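Long-range contact in signal recognition particle 54 kDa protein (PDB 7EPK), which is the SRP54 subunit of an archaeal signal recognition particle, combining a helical bundle, a GDP-binding P-loop GTPase domain and a signal peptide binding domain: residues Leu100-Gln105 and Asp199-Ile204. Residues are numbered along the deposited sequence; the frame is centred on the assembly and turned at random.
Sequences LLVGVQ and DEMKAI. With GDP (guanosine-5'-diphosphate), chain B.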
ATOM      1  N   LEU A 100       0.777  18.689 -16.261  1.00 38.92           N
ATOM      2  CA  LEU A 100       0.874  18.552 -17.736  1.00 36.14           C
ATOM      3  C   LEU A 100       0.729  17.083 -18.129  1.00 37.42           C
ATOM      4  O   LEU A 100       1.652  16.303 -17.877  1.00 44.53           O
ATOM      5  CB  LEU A 100       2.207  19.122 -18.219  1.00 36.80           C
ATOM      6  CG  LEU A 100       2.464  19.008 -19.727  1.00 36.95           C
ATOM      7  CD1 LEU A 100       1.401  19.743 -20.518  1.00 36.42           C
ATOM      8  CD2 LEU A 100       3.854  19.519 -20.093  1.00 36.47           C
ATOM      9  N   LEU A 101      -0.355  16.743 -18.812  1.00 40.57           N
ATOM     10  CA  LEU A 101      -0.519  15.429 -19.494  1.00 41.07           C
ATOM     11  C   LEU A 101       0.401  15.332 -20.734  1.00 45.72           C
ATOM     12  O   LEU A 101       0.610  16.324 -21.446  1.00 52.23           O
ATOM     13  CB  LEU A 101      -2.003  15.274 -19.849  1.00 36.63           C
ATOM     14  CG  LEU A 101      -2.873  14.677 -18.747  1.00 36.89           C
ATOM     15  CD1 LEU A 101      -2.372  15.057 -17.361  1.00 37.87           C
ATOM     16  CD2 LEU A 101      -4.325  15.064 -18.918  1.00 38.20           C
ATOM     17  N   VAL A 102       1.003  14.177 -20.968  1.00 49.26           N
ATOM     18  CA  VAL A 102       1.813  13.910 -22.189  1.00 54.40           C
ATOM     19  C   VAL A 102       1.546  12.454 -22.559  1.00 60.30           C
ATOM     20  O   VAL A 102       0.997  11.733 -21.718  1.00 51.49           O
ATOM     21  CB  VAL A 102       3.318  14.222 -22.009  1.00 53.91           C
ATOM     22  CG1 VAL A 102       3.561  15.684 -21.660  1.00 49.07           C
ATOM     23  CG2 VAL A 102       4.004  13.329 -20.988  1.00 52.66           C
ATOM     24  N   GLY A 103       1.860  12.072 -23.798  1.00 77.33           N
ATOM     25  CA  GLY A 103       1.432  10.792 -24.396  1.00 74.78           C
ATOM     26  C   GLY A 103       1.038  10.961 -25.852  1.00 69.10           C
ATOM     27  O   GLY A 103       0.865  12.103 -26.276  1.00 57.92           O
ATOM     28  N   VAL A 104       0.921   9.838 -26.567  1.00 76.01           N
ATOM     29  CA  VAL A 104       0.525   9.743 -28.004  1.00 68.40           C
ATOM     30  C   VAL A 104      -0.990   9.588 -28.105  1.00 70.84           C
ATOM     31  O   VAL A 104      -1.609   8.907 -27.242  1.00 61.08           O
ATOM     32  CB  VAL A 104       1.209   8.573 -28.740  1.00 64.27           C
ATOM     33  CG1 VAL A 104       2.721   8.674 -28.681  1.00 63.62           C
ATOM     34  CG2 VAL A 104       0.734   7.220 -28.229  1.00 64.05           C
ATOM     35  N   GLN A 105      -1.526  10.104 -29.212  1.00 76.86           N
ATOM     36  CA  GLN A 105      -2.977  10.191 -29.489  1.00 70.10           C
ATOM     37  C   GLN A 105      -3.546   8.777 -29.380  1.00 66.63           C
ATOM     38  O   GLN A 105      -2.805   7.817 -29.628  1.00 69.29           O
ATOM     39  CB  GLN A 105      -3.178  10.864 -30.844  1.00 74.03           C
ATOM     40  CG  GLN A 105      -4.632  11.188 -31.181  1.00 78.32           C
ATOM     41  CD  GLN A 105      -4.739  12.134 -32.358  1.00 73.68           C
ATOM     42  OE1 GLN A 105      -3.747  12.485 -32.997  1.00 67.60           O
ATOM     43  NE2 GLN A 105      -5.954  12.573 -32.638  1.00 72.47           N
ATOM     44  N   ASP A 199       8.858  18.732 -29.204  1.00 71.79           N
ATOM     45  CA  ASP A 199       9.275  20.154 -29.083  1.00 77.12           C
ATOM     46  C   ASP A 199       8.066  20.977 -28.608  1.00 71.53           C
ATOM     47  O   ASP A 199       8.264  22.026 -27.945  1.00 71.35           O
ATOM     48  CB  ASP A 199       9.928  20.642 -30.384  1.00 85.43           C
ATOM     49  CG  ASP A 199      11.339  20.108 -30.608  1.00 89.63           C
ATOM     50  OD1 ASP A 199      11.629  18.978 -30.149  1.00 83.06           O
ATOM     51  OD2 ASP A 199      12.147  20.832 -31.230  1.00 97.43           O
ATOM     52  N   GLU A 200       6.845  20.517 -28.895  1.00 64.00           N
ATOM     53  CA  GLU A 200       5.612  21.234 -28.483  1.00 66.51           C
ATOM     54  C   GLU A 200       5.411  21.098 -26.959  1.00 71.38           C
ATOM     55  O   GLU A 200       5.135  22.149 -26.288  1.00 62.96           O
ATOM     56  CB  GLU A 200       4.420  20.726 -29.289  1.00 66.46           C
ATOM     57  CG  GLU A 200       3.189  21.598 -29.117  1.00 70.11           C
ATOM     58  CD  GLU A 200       2.121  21.389 -30.170  1.00 71.57           C
ATOM     59  OE1 GLU A 200       1.243  20.533 -29.948  1.00 61.41           O
ATOM     60  OE2 GLU A 200       2.171  22.103 -31.198  1.00 80.50           O
ATOM     61  N   MET A 201       5.553  19.865 -26.440  1.00 68.16           N
ATOM     62  CA  MET A 201       5.455  19.502 -24.997  1.00 60.68           C
ATOM     63  C   MET A 201       6.504  20.303 -24.207  1.00 59.39           C
ATOM     64  O   MET A 201       6.135  20.993 -23.226  1.00 61.71           O
ATOM     65  CB  MET A 201       5.673  17.995 -24.788  1.00 60.10           C
ATOM     66  CG  MET A 201       4.637  17.069 -25.452  1.00 60.61           C
ATOM     67  SD  MET A 201       2.882  17.483 -25.135  1.00 63.19           S
ATOM     68  CE  MET A 201       2.554  18.581 -26.515  1.00 57.39           C
ATOM     69  N   LYS A 202       7.762  20.244 -24.645  1.00 57.32           N
ATOM     70  CA  LYS A 202       8.904  20.972 -24.035  1.00 56.13           C
ATOM     71  C   LYS A 202       8.616  22.476 -23.975  1.00 53.14           C
ATOM     72  O   LYS A 202       9.127  23.135 -23.069  1.00 56.03           O
ATOM     73  CB  LYS A 202      10.163  20.687 -24.855  1.00 63.29           C
ATOM     74  CG  LYS A 202      11.408  21.477 -24.462  1.00 70.84           C
ATOM     75  CD  LYS A 202      12.684  20.969 -25.131  1.00 82.64           C
ATOM     76  CE  LYS A 202      12.964  19.496 -24.878  1.00 85.40           C
ATOM     77  NZ  LYS A 202      14.273  19.065 -25.428  1.00 89.46           N
ATOM     78  N   ALA A 203       7.901  23.021 -24.955  1.00 54.57           N
ATOM     79  CA  ALA A 203       7.654  24.477 -25.082  1.00 58.46           C
ATOM     80  C   ALA A 203       6.503  24.829 -24.135  1.00 52.51           C
ATOM     81  O   ALA A 203       6.671  25.736 -23.303  1.00 49.00           O
ATOM     82  CB  ALA A 203       7.366  24.848 -26.529  1.00 57.53           C
ATOM     83  N   ILE A 204       5.396  24.094 -24.247  1.00 50.53           N
ATOM     84  CA  ILE A 204       4.243  24.180 -23.305  1.00 51.89           C
ATOM     85  C   ILE A 204       4.785  24.105 -21.882  1.00 46.36           C
ATOM     86  O   ILE A 204       4.420  24.966 -21.072  1.00 40.70           O
ATOM     87  CB  ILE A 204       3.210  23.067 -23.552  1.00 51.54           C
ATOM     88  CG1 ILE A 204       2.486  23.259 -24.886  1.00 49.80           C
ATOM     89  CG2 ILE A 204       2.235  22.975 -22.381  1.00 50.42           C
ATOM     90  CD1 ILE A 204       1.831  21.998 -25.396  1.00 49.55           C
TER
HETATM   91  PB  GDP B 501      -6.222  10.850 -26.634  1.00 77.00           P
HETATM   92  O1B GDP B 501      -5.988  11.003 -28.121  1.00 73.14           O
HETATM   93  O2B GDP B 501      -4.961  10.378 -25.935  1.00 93.84           O
HETATM   94  O3B GDP B 501      -6.860  12.047 -25.947  1.00 83.72           O
HETATM   95  O3A GDP B 501      -7.296   9.677 -26.396  1.00 65.95           O
HETATM   96  PA  GDP B 501      -8.876   9.903 -26.080  1.00 68.27           P
HETATM   97  O1A GDP B 501      -9.422  10.679 -27.271  1.00 68.89           O
HETATM   98  O2A GDP B 501      -9.127  10.301 -24.645  1.00 56.23           O
HETATM   99  O5' GDP B 501      -9.532   8.443 -26.147  1.00 73.13           O
HETATM  100  C5' GDP B 501      -9.202   7.496 -27.180  1.00 73.71           C
HETATM  101  C4' GDP B 501     -10.056   6.262 -26.945  1.00 71.54           C
HETATM  102  O4' GDP B 501      -9.639   5.638 -25.724  1.00 75.53           O
HETATM  103  C3' GDP B 501     -11.523   6.635 -26.752  1.00 69.98           C
HETATM  104  O3' GDP B 501     -12.335   5.762 -27.531  1.00 65.19           O
HETATM  105  C2' GDP B 501     -11.784   6.491 -25.259  1.00 74.70           C
HETATM  106  O2' GDP B 501     -13.158   6.161 -25.010  1.00 74.91           O
HETATM  107  C1' GDP B 501     -10.780   5.393 -24.871  1.00 83.21           C
HETATM  108  N9  GDP B 501     -10.343   5.240 -23.430  1.00 87.59           N
HETATM  109  C8  GDP B 501      -9.646   6.112 -22.674  1.00 94.61           C
HETATM  110  N7  GDP B 501      -9.400   5.620 -21.427  1.00 95.88           N
HETATM  111  C5  GDP B 501      -9.923   4.395 -21.388  1.00 88.66           C
HETATM  112  C6  GDP B 501     -10.013   3.330 -20.386  1.00 98.96           C
HETATM  113  O6  GDP B 501      -9.531   3.492 -19.252  1.00100.68           O
HETATM  114  N1  GDP B 501     -10.652   2.201 -20.712  1.00117.86           N
HETATM  115  C2  GDP B 501     -11.203   2.013 -21.929  1.00118.86           C
HETATM  116  N2  GDP B 501     -11.823   0.835 -22.190  1.00122.22           N
HETATM  117  N3  GDP B 501     -11.155   2.956 -22.906  1.00110.83           N
HETATM  118  C4  GDP B 501     -10.539   4.146 -22.691  1.00 93.47           C
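The flat group that takes part between Leu100 and Met201 is a backbone one, the carbonyl of Met201, whose O lies 4.1 Å from Leu100 CD2; the side chains that meet are all branched aliphatic or thioether. The other methyl of Leu100, CD1, touches Ile204 CG2 at 3.8 Å, the two side chains crossing at about a right angle. Leu100 reaches both partners because its CG stands opposite the backbone N (chi1 178°). One turn back along the helix, Met201 folds at chi2 and chi3 and runs past Val102 in the opposite direction, bringing SD to 4.0 Å from Val102 CG1. Strand 97-102 is flanked in the mixed sheet by the parallel strands 180-184 and 212-218, and helix 194-208 spans it in the right-handed beta-alpha-beta crossover between those neighbours, as in P-loop NTPases. Segment axes run antiparallel (173°), 10.2 Å apart. No hydrogen bond crosses this buried interface. Phe232 of helix 225-235 also packs on Val102, and Ala166 of helix 162-175 on Ile204. From Gly103 the chain enters the probable Walker A loop: Gly103 O accepts a hydrogen bond from Lys109 NZ, and Gln105 CG comes 3.4 Å from GDP O1B.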